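PDB 6X9L: aldehyde dehydrogenase family protein from Pseudomonas syringae pv. tomato, which is a long-chain aliphatic aldehyde dehydrogenase that binds NAD+ and octanal and probably oxidises such aldehydes with NAD+. Local coordinates for residues A[299-304]-A[399-404]. The protein carries 1 engineered substitution. Numbering follows the deposited sequence.
Sequences VPRNRL and LIAYDT
Tyr402 lays its ring along Pro300 because chi1 of 70° sets CG between the backbone N and the carbonyl carbon, while Arg301, its CG anti to the backbone N (chi1 -174°) and its chain bent at chi3, reaches Asp403. Pro300 suits the tyrosine: its CA sits over the ring face, 3.9 Å from the centroid, in a CH-pi contact, and its CG packs against Tyr402 CZ. The phenol OH is hydrogen-bonded to Leu266 O of strand 263-266, on the far side of strand 296-300, which helps to fix the ring. Strands 296-300 and 396-402 run parallel in the middle of the seven-stranded sheet of the catalytic domain of the aldehyde dehydrogenase fold, away from the octanal and NAD sites. Val299 N donates to Ile400 O (2.9 Å), Val299 O accepts from Tyr402 N, and Arg301 N donates to Tyr402 O, so the missing N-H of Pro300 costs this pairing nothing. Small Ala401 leaves room for the guanidinium, its CB 3.6 Å above the plane near the centre. At the guanidinium's edge, Arg301 NH1 forms a salt bridge to Asp403 OD2 (2.7 Å), the two planes 32° apart, with both residues exposed. Leu304, on helix 304-316, sets CD1 against Leu399 CB at 4.0 Å.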
loop_
_atom_site.group_PDB
_atom_site.type_symbol
_atom_site.label_atom_id
_atom_site.label_comp_id
_atom_site.label_asym_id
_atom_site.label_seq_id
_atom_site.Cartn_x
_atom_site.Cartn_y
_atom_site.Cartn_z
ATOM N N VAL A 299 -17.128 -19.639 22.325
ATOM C CA VAL A 299 -18.458 -20.068 22.763
ATOM C C VAL A 299 -18.589 -19.854 24.260
ATOM O O VAL A 299 -17.594 -19.827 24.998
ATOM C CB VAL A 299 -18.712 -21.555 22.420
ATOM C CG1 VAL A 299 -18.708 -21.771 20.913
ATOM C CG2 VAL A 299 -17.656 -22.440 23.058
ATOM N N PRO A 300 -19.831 -19.678 24.737
ATOM C CA PRO A 300 -20.070 -19.470 26.179
ATOM C C PRO A 300 -19.615 -20.655 27.019
ATOM O O PRO A 300 -19.856 -21.811 26.673
ATOM C CB PRO A 300 -21.593 -19.289 26.264
ATOM C CG PRO A 300 -22.005 -18.846 24.905
ATOM C CD PRO A 300 -21.062 -19.515 23.943
ATOM N N ARG A 301 -18.974 -20.359 28.151
ATOM C CA ARG A 301 -18.382 -21.429 28.951
ATOM C C ARG A 301 -19.427 -22.465 29.328
ATOM O O ARG A 301 -19.211 -23.674 29.186
ATOM C CB ARG A 301 -17.722 -20.859 30.207
ATOM C CG ARG A 301 -16.957 -21.885 31.045
ATOM C CD ARG A 301 -15.994 -21.200 32.025
ATOM N NE ARG A 301 -14.635 -21.074 31.478
ATOM C CZ ARG A 301 -14.089 -19.941 31.034
ATOM N NH1 ARG A 301 -14.782 -18.813 31.069
ATOM N NH2 ARG A 301 -12.848 -19.930 30.551
ATOM N N ASN A 302 -20.577 -22.006 29.811
ATOM C CA ASN A 302 -21.639 -22.915 30.216
ATOM C C ASN A 302 -22.198 -23.698 29.034
ATOM O O ASN A 302 -23.134 -24.488 29.196
ATOM C CB ASN A 302 -22.760 -22.138 30.893
ATOM C CG ASN A 302 -23.463 -21.202 29.946
ATOM O OD1 ASN A 302 -22.898 -20.769 28.934
ATOM N ND2 ASN A 302 -24.710 -20.877 30.262
ATOM N N ARG A 303 -21.667 -23.475 27.837
ATOM C CA ARG A 303 -22.105 -24.221 26.666
ATOM C C ARG A 303 -20.993 -25.077 26.071
ATOM O O ARG A 303 -21.234 -25.791 25.095
ATOM C CB ARG A 303 -22.669 -23.265 25.601
ATOM C CG ARG A 303 -23.941 -22.520 26.035
ATOM C CD ARG A 303 -25.164 -23.455 26.106
ATOM N NE ARG A 303 -26.215 -23.057 25.170
ATOM C CZ ARG A 303 -26.943 -23.917 24.469
ATOM N NH1 ARG A 303 -26.725 -25.216 24.592
ATOM N NH2 ARG A 303 -27.881 -23.486 23.635
ATOM N N LEU A 304 -19.796 -25.056 26.661
ATOM C CA LEU A 304 -18.642 -25.708 26.044
ATOM C C LEU A 304 -18.854 -27.214 25.887
ATOM O O LEU A 304 -18.592 -27.777 24.819
ATOM C CB LEU A 304 -17.381 -25.411 26.859
ATOM C CG LEU A 304 -16.003 -25.830 26.331
ATOM C CD1 LEU A 304 -15.616 -25.099 25.044
ATOM C CD2 LEU A 304 -14.945 -25.610 27.408
ATOM N N LEU A 399 -11.444 -24.837 20.463
ATOM C CA LEU A 399 -12.626 -24.401 21.194
ATOM C C LEU A 399 -12.175 -23.544 22.370
ATOM O O LEU A 399 -11.349 -23.986 23.174
ATOM C CB LEU A 399 -13.415 -25.609 21.694
ATOM C CG LEU A 399 -14.564 -26.169 20.860
ATOM C CD1 LEU A 399 -14.474 -25.766 19.405
ATOM C CD2 LEU A 399 -14.588 -27.684 20.998
ATOM N N ILE A 400 -12.711 -22.328 22.467
ATOM C CA ILE A 400 -12.344 -21.374 23.516
ATOM C C ILE A 400 -13.607 -20.863 24.202
ATOM O O ILE A 400 -14.588 -20.508 23.536
ATOM C CB ILE A 400 -11.541 -20.186 22.953
ATOM C CG1 ILE A 400 -10.263 -20.672 22.271
ATOM C CG2 ILE A 400 -11.258 -19.153 24.051
ATOM C CD1 ILE A 400 -9.650 -19.635 21.361
ATOM N N ALA A 401 -13.573 -20.809 25.534
ATOM C CA ALA A 401 -14.727 -20.412 26.325
ATOM C C ALA A 401 -14.648 -18.939 26.695
ATOM O O ALA A 401 -13.559 -18.369 26.812
ATOM C CB ALA A 401 -14.831 -21.244 27.604
ATOM N N TYR A 402 -15.819 -18.335 26.891
ATOM C CA TYR A 402 -15.917 -16.953 27.340
ATOM C C TYR A 402 -17.057 -16.806 28.351
ATOM O O TYR A 402 -18.011 -17.589 28.363
ATOM C CB TYR A 402 -16.088 -16.004 26.142
ATOM C CG TYR A 402 -17.427 -16.077 25.422
ATOM C CD1 TYR A 402 -18.576 -15.516 25.981
ATOM C CD2 TYR A 402 -17.537 -16.666 24.161
ATOM C CE1 TYR A 402 -19.798 -15.566 25.324
ATOM C CE2 TYR A 402 -18.764 -16.717 23.494
ATOM C CZ TYR A 402 -19.885 -16.163 24.079
ATOM O OH TYR A 402 -21.100 -16.191 23.430
ATOM N N ASP A 403 -16.946 -15.787 29.207
ATOM C CA ASP A 403 -17.933 -15.517 30.245
ATOM C C ASP A 403 -18.771 -14.272 29.999
ATOM O O ASP A 403 -19.775 -14.085 30.692
ATOM C CB ASP A 403 -17.246 -15.361 31.608
ATOM C CG ASP A 403 -16.446 -16.587 32.011
ATOM O OD1 ASP A 403 -17.033 -17.695 32.109
ATOM O OD2 ASP A 403 -15.220 -16.435 32.232
ATOM N N THR A 404 -18.367 -13.398 29.077
ATOM C CA THR A 404 -19.201 -12.286 28.636
ATOM C C THR A 404 -18.960 -12.053 27.150
ATOM O O THR A 404 -17.918 -12.434 26.605
ATOM C CB THR A 404 -18.917 -10.986 29.396
ATOM O OG1 THR A 404 -17.565 -10.584 29.155
ATOM C CG2 THR A 404 -19.131 -11.165 30.864
#